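Local coordinates for secreted protein (Kutzneria albida DSM 43870, PDB 5M6Q) that probably catalyses acyl transfer from protein glutamine side chains to amines, as a microbial transglutaminase that allows highly site-specific protein labelling, at residues P6-E9 with D10-Y13; R31-T34 with E35-E39; L53-E56 with D57-N60; G68-R71 with T72-V76; W177-D181 with T182-W186. All coordinates share one frame; numbering follows the deposited sequence.

Contact 1: P6-E9 with D10-Y13; sequences PLAE and DRSY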
loop_
_atom_site.group_PDB
_atom_site.type_symbol
_atom_site.label_atom_id
_atom_site.label_comp_id
_atom_site.label_asym_id
_atom_site.label_seq_id
_atom_site.Cartn_x
_atom_site.Cartn_y
_atom_site.Cartn_z
ATOM N N PRO A 6 -2.827 -18.282 -8.080
ATOM C CA PRO A 6 -1.766 -18.284 -7.070
ATOM C C PRO A 6 -0.430 -18.804 -7.619
ATOM O O PRO A 6 -0.348 -19.336 -8.730
ATOM C CB PRO A 6 -2.313 -19.215 -5.982
ATOM C CG PRO A 6 -3.362 -20.040 -6.656
ATOM C CD PRO A 6 -3.955 -19.163 -7.721
ATOM N N LEU A 7 0.616 -18.626 -6.830
ATOM C CA LEU A 7 1.929 -19.129 -7.183
ATOM C C LEU A 7 1.985 -20.635 -6.974
ATOM O O LEU A 7 1.314 -21.170 -6.094
ATOM C CB LEU A 7 3.000 -18.460 -6.336
ATOM C CG LEU A 7 3.145 -16.961 -6.532
ATOM C CD1 LEU A 7 4.109 -16.395 -5.495
ATOM C CD2 LEU A 7 3.635 -16.687 -7.937
ATOM N N ALA A 8 2.807 -21.312 -7.760
ATOM C CA ALA A 8 3.108 -22.712 -7.489
ATOM C C ALA A 8 3.735 -22.840 -6.102
ATOM O O ALA A 8 4.288 -21.876 -5.566
ATOM C CB ALA A 8 4.031 -23.274 -8.552
ATOM N N GLU A 9 3.644 -24.029 -5.517
ATOM C CA GLU A 9 4.138 -24.248 -4.159
ATOM C C GLU A 9 5.644 -24.034 -4.039
ATOM O O GLU A 9 6.139 -23.655 -2.981
ATOM C CB GLU A 9 3.763 -25.656 -3.680
ATOM C CG GLU A 9 2.266 -25.825 -3.382
ATOM C CD GLU A 9 1.891 -27.242 -2.956
ATOM O OE1 GLU A 9 2.654 -28.187 -3.261
ATOM O OE2 GLU A 9 0.828 -27.409 -2.314
ATOM N N ASP A 10 6.376 -24.258 -5.118
ATOM C CA ASP A 10 7.826 -24.063 -5.079
ATOM C C ASP A 10 8.282 -22.752 -5.738
ATOM O O ASP A 10 9.414 -22.648 -6.208
ATOM C CB ASP A 10 8.522 -25.236 -5.763
ATOM C CG ASP A 10 8.159 -25.336 -7.224
ATOM O OD1 ASP A 10 7.000 -25.002 -7.565
ATOM O OD2 ASP A 10 9.028 -25.728 -8.032
ATOM N N ARG A 11 7.411 -21.756 -5.787
ATOM C CA ARG A 11 7.762 -20.505 -6.454
ATOM C C ARG A 11 7.690 -19.342 -5.500
ATOM O O ARG A 11 6.722 -19.202 -4.760
ATOM C CB ARG A 11 6.838 -20.246 -7.642
ATOM C CG ARG A 11 7.128 -21.130 -8.826
ATOM C CD ARG A 11 8.596 -21.029 -9.184
ATOM N NE ARG A 11 8.900 -21.741 -10.415
ATOM C CZ ARG A 11 9.289 -21.153 -11.538
ATOM N NH1 ARG A 11 9.549 -21.889 -12.614
ATOM N NH2 ARG A 11 9.435 -19.832 -11.574
ATOM N N SER A 12 8.715 -18.505 -5.530
ATOM C CA SER A 12 8.758 -17.314 -4.703
ATOM C C SER A 12 8.130 -16.122 -5.421
ATOM O O SER A 12 7.708 -15.149 -4.786
ATOM C CB SER A 12 10.200 -16.981 -4.335
ATOM O OG SER A 12 10.750 -18.004 -3.543
ATOM N N TYR A 13 8.105 -16.181 -6.746
ATOM C CA TYR A 13 7.530 -15.090 -7.520
ATOM C C TYR A 13 7.206 -15.512 -8.939
ATOM O O TYR A 13 7.714 -16.519 -9.426
ATOM C CB TYR A 13 8.472 -13.889 -7.543
ATOM C CG TYR A 13 9.761 -14.088 -8.306
ATOM C CD1 TYR A 13 10.862 -14.694 -7.711
ATOM C CD2 TYR A 13 9.889 -13.639 -9.620
ATOM C CE1 TYR A 13 12.058 -14.863 -8.405
ATOM C CE2 TYR A 13 11.079 -13.801 -10.323
ATOM C CZ TYR A 13 12.157 -14.410 -9.712
ATOM O OH TYR A 13 13.334 -14.560 -10.413
HETATM O O HOH W 1 4.581 -20.074 -3.609
#

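Contact 2: R31-T34 with E35-E39; sequences REMT and EDERE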
loop_
_atom_site.group_PDB
_atom_site.type_symbol
_atom_site.label_atom_id
_atom_site.label_comp_id
_atom_site.label_asym_id
_atom_site.label_seq_id
_atom_site.Cartn_x
_atom_site.Cartn_y
_atom_site.Cartn_z
ATOM N N ARG A 31 -13.046 -3.903 -17.217
ATOM C CA ARG A 31 -13.018 -2.674 -17.989
ATOM C C ARG A 31 -11.625 -2.373 -18.492
ATOM O O ARG A 31 -10.637 -2.925 -18.014
ATOM C CB ARG A 31 -13.506 -1.496 -17.155
ATOM C CG ARG A 31 -12.501 -1.021 -16.136
ATOM C CD ARG A 31 -12.904 0.336 -15.623
ATOM N NE ARG A 31 -12.216 0.678 -14.390
ATOM C CZ ARG A 31 -11.091 1.382 -14.343
ATOM N NH1 ARG A 31 -10.534 1.651 -13.168
ATOM N NH2 ARG A 31 -10.530 1.818 -15.473
ATOM N N GLU A 32 -11.562 -1.461 -19.446
ATOM C CA GLU A 32 -10.313 -1.056 -20.038
ATOM C C GLU A 32 -9.557 -0.133 -19.091
ATOM O O GLU A 32 -10.154 0.675 -18.370
ATOM C CB GLU A 32 -10.583 -0.377 -21.375
ATOM C CG GLU A 32 -9.363 -0.022 -22.196
ATOM C CD GLU A 32 -9.698 0.078 -23.673
ATOM O OE1 GLU A 32 -10.453 -0.793 -24.159
ATOM O OE2 GLU A 32 -9.228 1.027 -24.340
ATOM N N MET A 33 -8.238 -0.274 -19.081
ATOM C CA MET A 33 -7.392 0.606 -18.304
ATOM C C MET A 33 -7.233 1.901 -19.100
ATOM O O MET A 33 -6.940 1.860 -20.294
ATOM C CB MET A 33 -6.039 -0.060 -18.008
ATOM C CG MET A 33 -5.184 0.685 -16.992
ATOM S SD MET A 33 -3.568 -0.069 -16.637
ATOM C CE MET A 33 -3.991 -1.400 -15.513
ATOM N N THR A 34 -7.440 3.039 -18.441
ATOM C CA THR A 34 -7.405 4.343 -19.101
ATOM C C THR A 34 -5.986 4.824 -19.361
ATOM O O THR A 34 -5.008 4.197 -18.937
ATOM C CB THR A 34 -8.110 5.433 -18.274
ATOM O OG1 THR A 34 -7.253 5.830 -17.199
ATOM C CG2 THR A 34 -9.431 4.928 -17.705
ATOM N N GLU A 35 -5.881 5.958 -20.043
ATOM C CA GLU A 35 -4.578 6.505 -20.368
ATOM C C GLU A 35 -3.899 7.045 -19.125
ATOM O O GLU A 35 -2.708 6.817 -18.929
ATOM C CB GLU A 35 -4.692 7.591 -21.443
ATOM C CG GLU A 35 -4.955 7.023 -22.836
ATOM C CD GLU A 35 -4.067 5.820 -23.163
ATOM O OE1 GLU A 35 -2.833 5.900 -22.946
ATOM O OE2 GLU A 35 -4.606 4.786 -23.625
ATOM N N ASP A 36 -4.652 7.754 -18.288
ATOM C CA ASP A 36 -4.134 8.188 -16.991
ATOM C C ASP A 36 -3.649 6.988 -16.163
ATOM O O ASP A 36 -2.628 7.070 -15.478
ATOM C CB ASP A 36 -5.195 8.970 -16.196
ATOM C CG ASP A 36 -5.423 10.381 -16.733
ATOM O OD1 ASP A 36 -4.717 10.790 -17.682
ATOM O OD2 ASP A 36 -6.308 11.089 -16.195
ATOM N N GLU A 37 -4.373 5.875 -16.228
ATOM C CA GLU A 37 -3.996 4.728 -15.413
ATOM C C GLU A 37 -2.723 4.081 -15.951
ATOM O O GLU A 37 -1.812 3.765 -15.178
ATOM C CB GLU A 37 -5.134 3.721 -15.337
ATOM C CG GLU A 37 -6.295 4.188 -14.464
ATOM C CD GLU A 37 -7.477 3.225 -14.467
ATOM O OE1 GLU A 37 -7.820 2.666 -15.544
ATOM O OE2 GLU A 37 -8.067 3.029 -13.383
ATOM N N ARG A 38 -2.644 3.928 -17.273
ATOM C CA ARG A 38 -1.443 3.396 -17.904
ATOM C C ARG A 38 -0.240 4.267 -17.609
ATOM O O ARG A 38 0.853 3.769 -17.389
ATOM C CB ARG A 38 -1.621 3.268 -19.415
ATOM C CG ARG A 38 -2.375 2.034 -19.834
ATOM C CD ARG A 38 -2.663 2.083 -21.318
ATOM N NE ARG A 38 -3.553 1.005 -21.731
ATOM C CZ ARG A 38 -3.136 -0.201 -22.099
ATOM N NH1 ARG A 38 -1.832 -0.480 -22.105
ATOM N NH2 ARG A 38 -4.023 -1.122 -22.463
ATOM N N GLU A 39 -0.443 5.574 -17.592
ATOM C CA GLU A 39 0.646 6.489 -17.294
ATOM C C GLU A 39 1.119 6.341 -15.836
ATOM O O GLU A 39 2.307 6.490 -15.534
ATOM C CB GLU A 39 0.204 7.924 -17.581
ATOM C CG GLU A 39 1.293 8.967 -17.452
ATOM C CD GLU A 39 0.865 10.319 -18.014
ATOM O OE1 GLU A 39 -0.235 10.397 -18.610
ATOM O OE2 GLU A 39 1.627 11.298 -17.865
#

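Contact 3: L53-E56 with D57-N60; sequences LNRE and DLSN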
loop_
_atom_site.group_PDB
_atom_site.type_symbol
_atom_site.label_atom_id
_atom_site.label_comp_id
_atom_site.label_asym_id
_atom_site.label_seq_id
_atom_site.Cartn_x
_atom_site.Cartn_y
_atom_site.Cartn_z
ATOM N N LEU A 53 -5.502 1.466 -6.166
ATOM C CA LEU A 53 -6.344 2.267 -5.286
ATOM C C LEU A 53 -7.495 2.928 -6.045
ATOM O O LEU A 53 -8.529 3.210 -5.455
ATOM C CB LEU A 53 -5.522 3.323 -4.563
ATOM C CG LEU A 53 -4.534 2.714 -3.576
ATOM C CD1 LEU A 53 -3.504 3.737 -3.170
ATOM C CD2 LEU A 53 -5.286 2.189 -2.354
ATOM N N ASN A 54 -7.313 3.164 -7.346
ATOM C CA ASN A 54 -8.422 3.574 -8.218
ATOM C C ASN A 54 -8.940 4.942 -7.789
ATOM O O ASN A 54 -10.131 5.218 -7.834
ATOM C CB ASN A 54 -9.554 2.530 -8.193
ATOM C CG ASN A 54 -10.602 2.761 -9.293
ATOM O OD1 ASN A 54 -10.330 3.426 -10.287
ATOM N ND2 ASN A 54 -11.793 2.202 -9.110
ATOM N N ARG A 55 -8.019 5.794 -7.367
ATOM C CA ARG A 55 -8.370 7.080 -6.794
ATOM C C ARG A 55 -7.664 8.230 -7.466
ATOM O O ARG A 55 -6.459 8.434 -7.277
ATOM C CB ARG A 55 -8.052 7.082 -5.313
ATOM C CG ARG A 55 -9.162 6.474 -4.522
ATOM C CD ARG A 55 -8.823 6.487 -3.081
ATOM N NE ARG A 55 -8.505 7.821 -2.591
ATOM C CZ ARG A 55 -8.061 8.050 -1.363
ATOM N NH1 ARG A 55 -7.895 7.022 -0.537
ATOM N NH2 ARG A 55 -7.783 9.283 -0.962
ATOM N N GLU A 56 -8.433 9.005 -8.223
ATOM C CA GLU A 56 -7.867 10.080 -9.021
ATOM C C GLU A 56 -7.289 11.195 -8.167
ATOM O O GLU A 56 -6.482 11.980 -8.647
ATOM C CB GLU A 56 -8.922 10.639 -9.964
ATOM C CG GLU A 56 -10.101 11.253 -9.254
ATOM C CD GLU A 56 -11.126 11.791 -10.228
ATOM O OE1 GLU A 56 -10.796 12.744 -10.974
ATOM O OE2 GLU A 56 -12.243 11.232 -10.261
ATOM N N ASP A 57 -7.691 11.262 -6.900
ATOM C CA ASP A 57 -7.194 12.300 -6.001
ATOM C C ASP A 57 -5.792 11.990 -5.467
ATOM O O ASP A 57 -5.200 12.803 -4.746
ATOM C CB ASP A 57 -8.157 12.501 -4.824
ATOM C CG ASP A 57 -8.362 11.235 -4.002
ATOM O OD1 ASP A 57 -8.526 10.141 -4.591
ATOM O OD2 ASP A 57 -8.373 11.336 -2.759
ATOM N N LEU A 58 -5.265 10.821 -5.819
ATOM C CA LEU A 58 -3.939 10.420 -5.352
ATOM C C LEU A 58 -2.923 10.375 -6.484
ATOM O O LEU A 58 -3.205 9.868 -7.565
ATOM C CB LEU A 58 -4.001 9.051 -4.680
ATOM C CG LEU A 58 -4.818 9.004 -3.393
ATOM C CD1 LEU A 58 -4.972 7.571 -2.949
ATOM C CD2 LEU A 58 -4.145 9.832 -2.317
ATOM N N SER A 59 -1.743 10.921 -6.239
ATOM C CA SER A 59 -0.643 10.699 -7.157
ATOM C C SER A 59 0.342 9.730 -6.492
ATOM O O SER A 59 0.985 8.943 -7.169
ATOM C CB SER A 59 0.029 12.015 -7.549
ATOM O OG SER A 59 0.514 12.687 -6.408
ATOM N N ASN A 60 0.423 9.779 -5.165
ATOM C CA ASN A 60 1.192 8.805 -4.401
ATOM C C ASN A 60 0.287 8.045 -3.439
ATOM O O ASN A 60 -0.729 8.562 -2.992
ATOM C CB ASN A 60 2.321 9.483 -3.627
ATOM C CG ASN A 60 3.244 10.272 -4.530
ATOM O OD1 ASN A 60 3.584 9.825 -5.622
ATOM N ND2 ASN A 60 3.641 11.461 -4.085
#

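Contact 4: G68-R71 with T72-V76; sequences GSLR and TAEAV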
loop_
_atom_site.group_PDB
_atom_site.type_symbol
_atom_site.label_atom_id
_atom_site.label_comp_id
_atom_site.label_asym_id
_atom_site.label_seq_id
_atom_site.Cartn_x
_atom_site.Cartn_y
_atom_site.Cartn_z
ATOM N N GLY A 68 3.921 -1.523 11.622
ATOM C CA GLY A 68 5.098 -2.373 11.628
ATOM C C GLY A 68 4.815 -3.817 11.232
ATOM O O GLY A 68 5.709 -4.525 10.774
ATOM N N SER A 69 3.579 -4.270 11.391
ATOM C CA SER A 69 3.281 -5.655 11.032
ATOM C C SER A 69 2.017 -5.801 10.189
ATOM O O SER A 69 1.068 -5.031 10.320
ATOM C CB SER A 69 3.169 -6.517 12.292
ATOM O OG SER A 69 1.918 -6.336 12.919
ATOM N N LEU A 70 2.027 -6.794 9.305
ATOM C CA LEU A 70 0.887 -7.097 8.453
ATOM C C LEU A 70 -0.380 -7.377 9.268
ATOM O O LEU A 70 -1.460 -6.929 8.900
ATOM C CB LEU A 70 1.209 -8.290 7.548
ATOM C CG LEU A 70 0.067 -8.759 6.651
ATOM C CD1 LEU A 70 -0.395 -7.626 5.722
ATOM C CD2 LEU A 70 0.462 -10.024 5.863
ATOM N N ARG A 71 -0.251 -8.080 10.392
ATOM C CA ARG A 71 -1.427 -8.436 11.183
ATOM C C ARG A 71 -2.167 -7.200 11.718
ATOM O O ARG A 71 -3.400 -7.163 11.750
ATOM C CB ARG A 71 -1.026 -9.362 12.338
ATOM C CG ARG A 71 -0.627 -10.761 11.854
ATOM C CD ARG A 71 0.065 -11.585 12.921
ATOM N NE ARG A 71 -0.874 -12.070 13.926
ATOM C CZ ARG A 71 -1.034 -11.520 15.123
ATOM N NH1 ARG A 71 -0.309 -10.462 15.475
ATOM N NH2 ARG A 71 -1.916 -12.032 15.971
ATOM N N THR A 72 -1.417 -6.190 12.126
ATOM C CA THR A 72 -2.051 -4.956 12.570
ATOM C C THR A 72 -2.792 -4.297 11.419
ATOM O O THR A 72 -3.910 -3.820 11.597
ATOM C CB THR A 72 -1.042 -3.962 13.139
ATOM O OG1 THR A 72 -0.244 -4.592 14.151
ATOM C CG2 THR A 72 -1.765 -2.750 13.727
ATOM N N ALA A 73 -2.158 -4.245 10.249
ATOM C CA ALA A 73 -2.791 -3.651 9.081
ATOM C C ALA A 73 -4.066 -4.406 8.738
ATOM O O ALA A 73 -5.063 -3.817 8.329
ATOM C CB ALA A 73 -1.843 -3.647 7.883
ATOM N N GLU A 74 -4.028 -5.723 8.896
ATOM C CA GLU A 74 -5.217 -6.511 8.609
ATOM C C GLU A 74 -6.345 -6.214 9.600
ATOM O O GLU A 74 -7.522 -6.203 9.219
ATOM C CB GLU A 74 -4.862 -7.999 8.594
ATOM C CG GLU A 74 -4.077 -8.345 7.335
ATOM C CD GLU A 74 -3.474 -9.726 7.370
ATOM O OE1 GLU A 74 -2.849 -10.077 8.395
ATOM O OE2 GLU A 74 -3.630 -10.449 6.362
ATOM N N ALA A 75 -5.998 -5.955 10.855
ATOM C CA ALA A 75 -7.025 -5.643 11.851
ATOM C C ALA A 75 -7.633 -4.268 11.569
ATOM O O ALA A 75 -8.826 -4.043 11.744
ATOM C CB ALA A 75 -6.449 -5.688 13.263
ATOM N N VAL A 76 -6.797 -3.351 11.120
ATOM C CA VAL A 76 -7.237 -1.996 10.850
ATOM C C VAL A 76 -8.095 -1.997 9.584
ATOM O O VAL A 76 -9.126 -1.335 9.515
ATOM C CB VAL A 76 -6.024 -1.053 10.755
ATOM C CG1 VAL A 76 -6.422 0.288 10.129
ATOM C CG2 VAL A 76 -5.438 -0.847 12.181
#

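Contact 5: W177-D181 with T182-W186; sequences WFDQD and TNTWW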
loop_
_atom_site.group_PDB
_atom_site.type_symbol
_atom_site.label_atom_id
_atom_site.label_comp_id
_atom_site.label_asym_id
_atom_site.label_seq_id
_atom_site.Cartn_x
_atom_site.Cartn_y
_atom_site.Cartn_z
ATOM N N TRP A 177 1.475 -4.313 -3.607
ATOM C CA TRP A 177 0.040 -4.353 -3.450
ATOM C C TRP A 177 -0.391 -5.707 -2.924
ATOM O O TRP A 177 -0.022 -6.743 -3.488
ATOM C CB TRP A 177 -0.644 -4.071 -4.778
ATOM C CG TRP A 177 -2.118 -4.266 -4.683
ATOM C CD1 TRP A 177 -2.828 -5.385 -5.008
ATOM C CD2 TRP A 177 -3.066 -3.315 -4.206
ATOM N NE1 TRP A 177 -4.164 -5.185 -4.766
ATOM C CE2 TRP A 177 -4.338 -3.918 -4.279
ATOM C CE3 TRP A 177 -2.966 -2.007 -3.735
ATOM C CZ2 TRP A 177 -5.498 -3.258 -3.906
ATOM C CZ3 TRP A 177 -4.130 -1.350 -3.364
ATOM C CH2 TRP A 177 -5.375 -1.977 -3.459
ATOM N N PHE A 178 -1.153 -5.708 -1.839
ATOM C CA PHE A 178 -1.589 -6.963 -1.235
ATOM C C PHE A 178 -2.799 -7.544 -1.953
ATOM O O PHE A 178 -3.906 -7.031 -1.831
ATOM C CB PHE A 178 -1.935 -6.766 0.246
ATOM C CG PHE A 178 -2.047 -8.044 1.024
ATOM C CD1 PHE A 178 -1.628 -9.264 0.472
ATOM C CD2 PHE A 178 -2.551 -8.030 2.320
ATOM C CE1 PHE A 178 -1.719 -10.448 1.199
ATOM C CE2 PHE A 178 -2.643 -9.212 3.064
ATOM C CZ PHE A 178 -2.220 -10.423 2.501
ATOM N N ASP A 179 -2.581 -8.632 -2.681
ATOM C CA ASP A 179 -3.663 -9.341 -3.352
ATOM C C ASP A 179 -4.150 -10.418 -2.392
ATOM O O ASP A 179 -3.513 -11.453 -2.235
ATOM C CB ASP A 179 -3.166 -9.935 -4.673
ATOM C CG ASP A 179 -4.193 -10.853 -5.375
ATOM O OD1 ASP A 179 -5.189 -11.319 -4.770
ATOM O OD2 ASP A 179 -3.969 -11.136 -6.570
ATOM N N GLN A 180 -5.284 -10.165 -1.761
ATOM C CA GLN A 180 -5.760 -11.043 -0.710
ATOM C C GLN A 180 -6.614 -12.191 -1.253
ATOM O O GLN A 180 -7.093 -13.015 -0.489
ATOM C CB GLN A 180 -6.518 -10.228 0.333
ATOM C CG GLN A 180 -5.558 -9.317 1.103
ATOM C CD GLN A 180 -6.244 -8.287 1.987
ATOM O OE1 GLN A 180 -6.629 -7.213 1.525
ATOM N NE2 GLN A 180 -6.342 -8.587 3.276
ATOM N N ASP A 181 -6.782 -12.259 -2.571
ATOM C CA ASP A 181 -7.381 -13.444 -3.171
ATOM C C ASP A 181 -6.361 -14.582 -3.178
ATOM O O ASP A 181 -6.682 -15.724 -2.827
ATOM C CB ASP A 181 -7.862 -13.172 -4.591
ATOM C CG ASP A 181 -9.019 -12.202 -4.644
ATOM O OD1 ASP A 181 -9.799 -12.155 -3.669
ATOM O OD2 ASP A 181 -9.154 -11.497 -5.671
ATOM N N THR A 182 -5.129 -14.264 -3.563
ATOM C CA THR A 182 -4.108 -15.296 -3.704
ATOM C C THR A 182 -3.004 -15.192 -2.673
ATOM O O THR A 182 -2.086 -15.997 -2.684
ATOM C CB THR A 182 -3.449 -15.263 -5.093
ATOM O OG1 THR A 182 -2.845 -13.982 -5.318
ATOM C CG2 THR A 182 -4.463 -15.559 -6.177
ATOM N N ASN A 183 -3.086 -14.200 -1.792
ATOM C CA ASN A 183 -2.054 -13.995 -0.780
ATOM C C ASN A 183 -0.694 -13.724 -1.436
ATOM O O ASN A 183 0.318 -14.278 -1.022
ATOM C CB ASN A 183 -1.954 -15.209 0.154
ATOM C CG ASN A 183 -1.216 -14.899 1.421
ATOM O OD1 ASN A 183 -1.393 -13.823 2.004
ATOM N ND2 ASN A 183 -0.363 -15.828 1.863
ATOM N N THR A 184 -0.680 -12.880 -2.465
ATOM C CA THR A 184 0.574 -12.470 -3.096
ATOM C C THR A 184 0.714 -10.958 -3.080
ATOM O O THR A 184 -0.243 -10.234 -2.822
ATOM C CB THR A 184 0.693 -12.952 -4.551
ATOM O OG1 THR A 184 -0.455 -12.530 -5.301
ATOM C CG2 THR A 184 0.791 -14.477 -4.602
ATOM N N TRP A 185 1.921 -10.509 -3.386
ATOM C CA TRP A 185 2.295 -9.122 -3.297
ATOM C C TRP A 185 2.771 -8.661 -4.670
ATOM O O TRP A 185 3.693 -9.241 -5.238
ATOM C CB TRP A 185 3.368 -8.948 -2.218
ATOM C CG TRP A 185 2.758 -9.237 -0.889
ATOM C CD1 TRP A 185 2.531 -10.469 -0.341
ATOM C CD2 TRP A 185 2.195 -8.278 0.023
ATOM N NE1 TRP A 185 1.891 -10.332 0.874
ATOM C CE2 TRP A 185 1.680 -8.999 1.122
ATOM C CE3 TRP A 185 2.096 -6.881 0.025
ATOM C CZ2 TRP A 185 1.071 -8.368 2.213
ATOM C CZ3 TRP A 185 1.503 -6.257 1.109
ATOM C CH2 TRP A 185 0.993 -6.999 2.189
ATOM N N TRP A 186 2.091 -7.654 -5.212
ATOM C CA TRP A 186 2.349 -7.195 -6.571
ATOM C C TRP A 186 3.227 -5.968 -6.576
ATOM O O TRP A 186 2.896 -4.952 -5.968
ATOM C CB TRP A 186 1.028 -6.910 -7.278
ATOM C CG TRP A 186 0.251 -8.161 -7.513
ATOM C CD1 TRP A 186 -0.492 -8.845 -6.598
ATOM C CD2 TRP A 186 0.166 -8.905 -8.741
ATOM N NE1 TRP A 186 -1.048 -9.966 -7.186
ATOM C CE2 TRP A 186 -0.660 -10.024 -8.497
ATOM C CE3 TRP A 186 0.718 -8.738 -10.015
ATOM C CZ2 TRP A 186 -0.962 -10.963 -9.486
ATOM C CZ3 TRP A 186 0.411 -9.669 -10.996
ATOM C CH2 TRP A 186 -0.422 -10.763 -10.729
#

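Contact 1: P6-E9 with D10-Y13
Ala-8 and Arg-11 close a type I beta turn in the loop that leads into strand 13-17. Arg-11 N donates to Ala-8 O (3.1 Å, N-H...O angle 149°), reaching that oxygen from well above its carbonyl plane. A water ties the same ends together, giving one hydrogen to Ala-8 O at 2.7 Å and one to Arg-11 O at 2.6 Å, so Ala-8 O takes two bonds. The more enclosed packing lies beside the turn, where Leu-7 leans over the returning chain. Its CG is anti to the carbonyl carbon (chi1 -64°), which sends the methyls toward the backbone of Arg-11 to Tyr-13: Leu-7 CD1 stands 3.9 Å from Ser-12 O and Leu-7 CD2 3.9 Å from Tyr-13 C. Leu-7 also packs on Thr-201, and Ser-12 pairs through its backbone with the same residue, which fastens the turn to the loop after strand 196-200. The other side is loose and open to solvent. Glu-9, poorly ordered, runs outward as an extended chain, and the Arg-11 chain, bent at chi2, carries its guanidinium away. On this side Ala-8 CB sits 3.6 Å from Asp-10 OD1 and 3.8 Å from Arg-11 CG.

Contact 2: R31-T34 with E35-E39
Glu-37 OE1 is gripped by two donors, Arg-31 NH2 at 2.8 Å and Thr-34 N at 2.9 Å, the second bond forming half of a capping box at the start of helix 35-41. Thr-34 is the N-cap; in the other half its OG1 accepts from Glu-37 N at 3.0 Å. Thr-34 N uses the anti lone pair of OE1, whereas Arg-31 NH2 comes on the syn side, tilted out of the carboxylate plane. The salt bridge is end-on: NH1 and NH2 each take one carboxylate oxygen, with guanidinium and carboxylate planes 16° apart, so the two flat groups meet edge to edge. An extended Glu-37 chain, its CG anti to the carbonyl carbon (chi1 -72°), carries the carboxylate back along the preceding loop to both donors. Arg-31, Met-33 and Glu-37 also lie against Trp-25 of helix 18-28. Buried Met-33 sets its CG 3.5 Å from Glu-37 CB. Arg-31 NH1 to Glu-37 OE2, 2.8 Å long, lies only 3° from the guanidinium plane.

Contact 3: L53-E56 with D57-N60
Over one face of the Arg-55 guanidinium sits Leu-58 CD1, 3.5 Å from CZ and above the centre of the group, while the Asp-57 carboxylate meets its edge. That salt bridge is side-on: NE donates to Asp-57 OD1 at 3.1 Å and NH2 to OD2 at 2.8 Å, both bonds nearly straight, with the two planes 20° apart. A bend at chi3 (56°) turns the Arg-55 chain so that NE and NH2 line up with the acid two residues on. The backbone between them is a type I beta turn, closed by Leu-58 N donating to Arg-55 O at 3.0 Å, just after helix 47-53. Leu-53 CD1 packs 4.1 Å from Leu-58 CD1. Arg-55 NH1 reaches Phe-221 O of strand 214-223. An alanine in place of Arg-55 would probably leave Asp-57 without its charge partner, Phe-221 O without this donor and the Leu-58 methyl without the flat surface it rests on. The pairing is consistent with a buried positive charge that is neutralised locally, its three donor nitrogens all occupied and one face covered by a leucine methyl.

Contact 4: G68-R71 with T72-V76
Leu-70 and Glu-74, one helical turn apart, meet through their side chains as well as their backbones. With Leu-70 CG anti to the backbone N (chi1 177°), the branch folds toward the next turn, and CG comes 3.6 Å from Glu-74 OE1. The Glu-74 chain runs extended, laying its CG 3.4 Å from Leu-70 O; this is van der Waals packing of the carboxylate end and CG of Glu-74 on Leu-70, the polar bond there being Glu-74 N to Leu-70 O at 2.8 Å. Leu-70 also touches Phe-217. At the helix start, Ser-69 OG lies between its own N and carbonyl carbon, the crowded rotamer, and accepts a weak bond from Thr-72 N at 3.4 Å. Thr-72 OG1 lies close to Ser-69 OG, and both hydroxyls bond to Asp-155 OD2, which anchors them from outside. Ala-73 N gives a further weak bond to Ser-69 O. A serine N-cap opening the first turn of helix 70-84 is what this arrangement represents.

Contact 5: W177-D181 with T182-W186
Phe-178 and Trp-185 pack against each other across the hairpin of strands 174-179 and 184-188, as a non-hydrogen-bonded antiparallel pair. The six-membered ring of Trp-185 lies in an offset stack on the phenyl, centroids 4.1 Å apart and planes at 8°. Phe-178 CB points a CH at that indole face. Gln-180 CG covers the opposite face of the phenyl, its OE1 held by Gln-77 NE2. Asn-183 OD1 stands at the phenyl edge, 3.5 Å from Phe-178 CE1. Trp-177 and Trp-186 fall on the other side of the sheet, their backbones bonded both ways, Trp-177 N to Trp-186 O at 2.8 Å. Asp-179 shares that side and shapes the turn. Asn-183 and Thr-184 both face Asp-179, a G1 beta bulge; Asp-179 O accepts from Thr-184 N and, weakly, from Asn-183 N. Its OD1 accepts from Asp-181 N, an Asx turn, and from Thr-182 N, coming from above the carboxylate plane. With Asp-179 CG anti to its own N (chi1 173°), the carboxylate lies beside Trp-186. An alanine in place of Asp-179 would probably leave both turn N-H groups and the indole N-H without this acceptor, and the tip freer to move. Farther out, Trp-186 meets the rings of Trp-16 and Tyr-21, and Trp-177 rests on helix 47-53. Trp-186 NE1 donates to the anti lone pair of Asp-179 OD2 at 3.2 Å, tilted from the indole plane.

In the fold
All five contacts are local, but their settings differ. Contact 5 and contact 3 are partly buried; contacts 1, 2 and 4 lie at the surface. Contact 5, in the middle strands of the antiparallel sheet, relies on aromatic stacking and backbone pairing, and three others pack onto it: contact 1 places Leu-7 on Thr-184, contact 3 places Leu-53 on Trp-177, and contact 4 sets Leu-70 against Phe-178 and Trp-185. Contacts 2 and 4 are both helix starts, one sealed by a charged capping box, the other by weaker serine capping. Contacts 2 and 3 each rest on an arginine-carboxylate pair and touch through Arg-31 and Asn-54, whereas contact 1 depends on a backbone bond and a water.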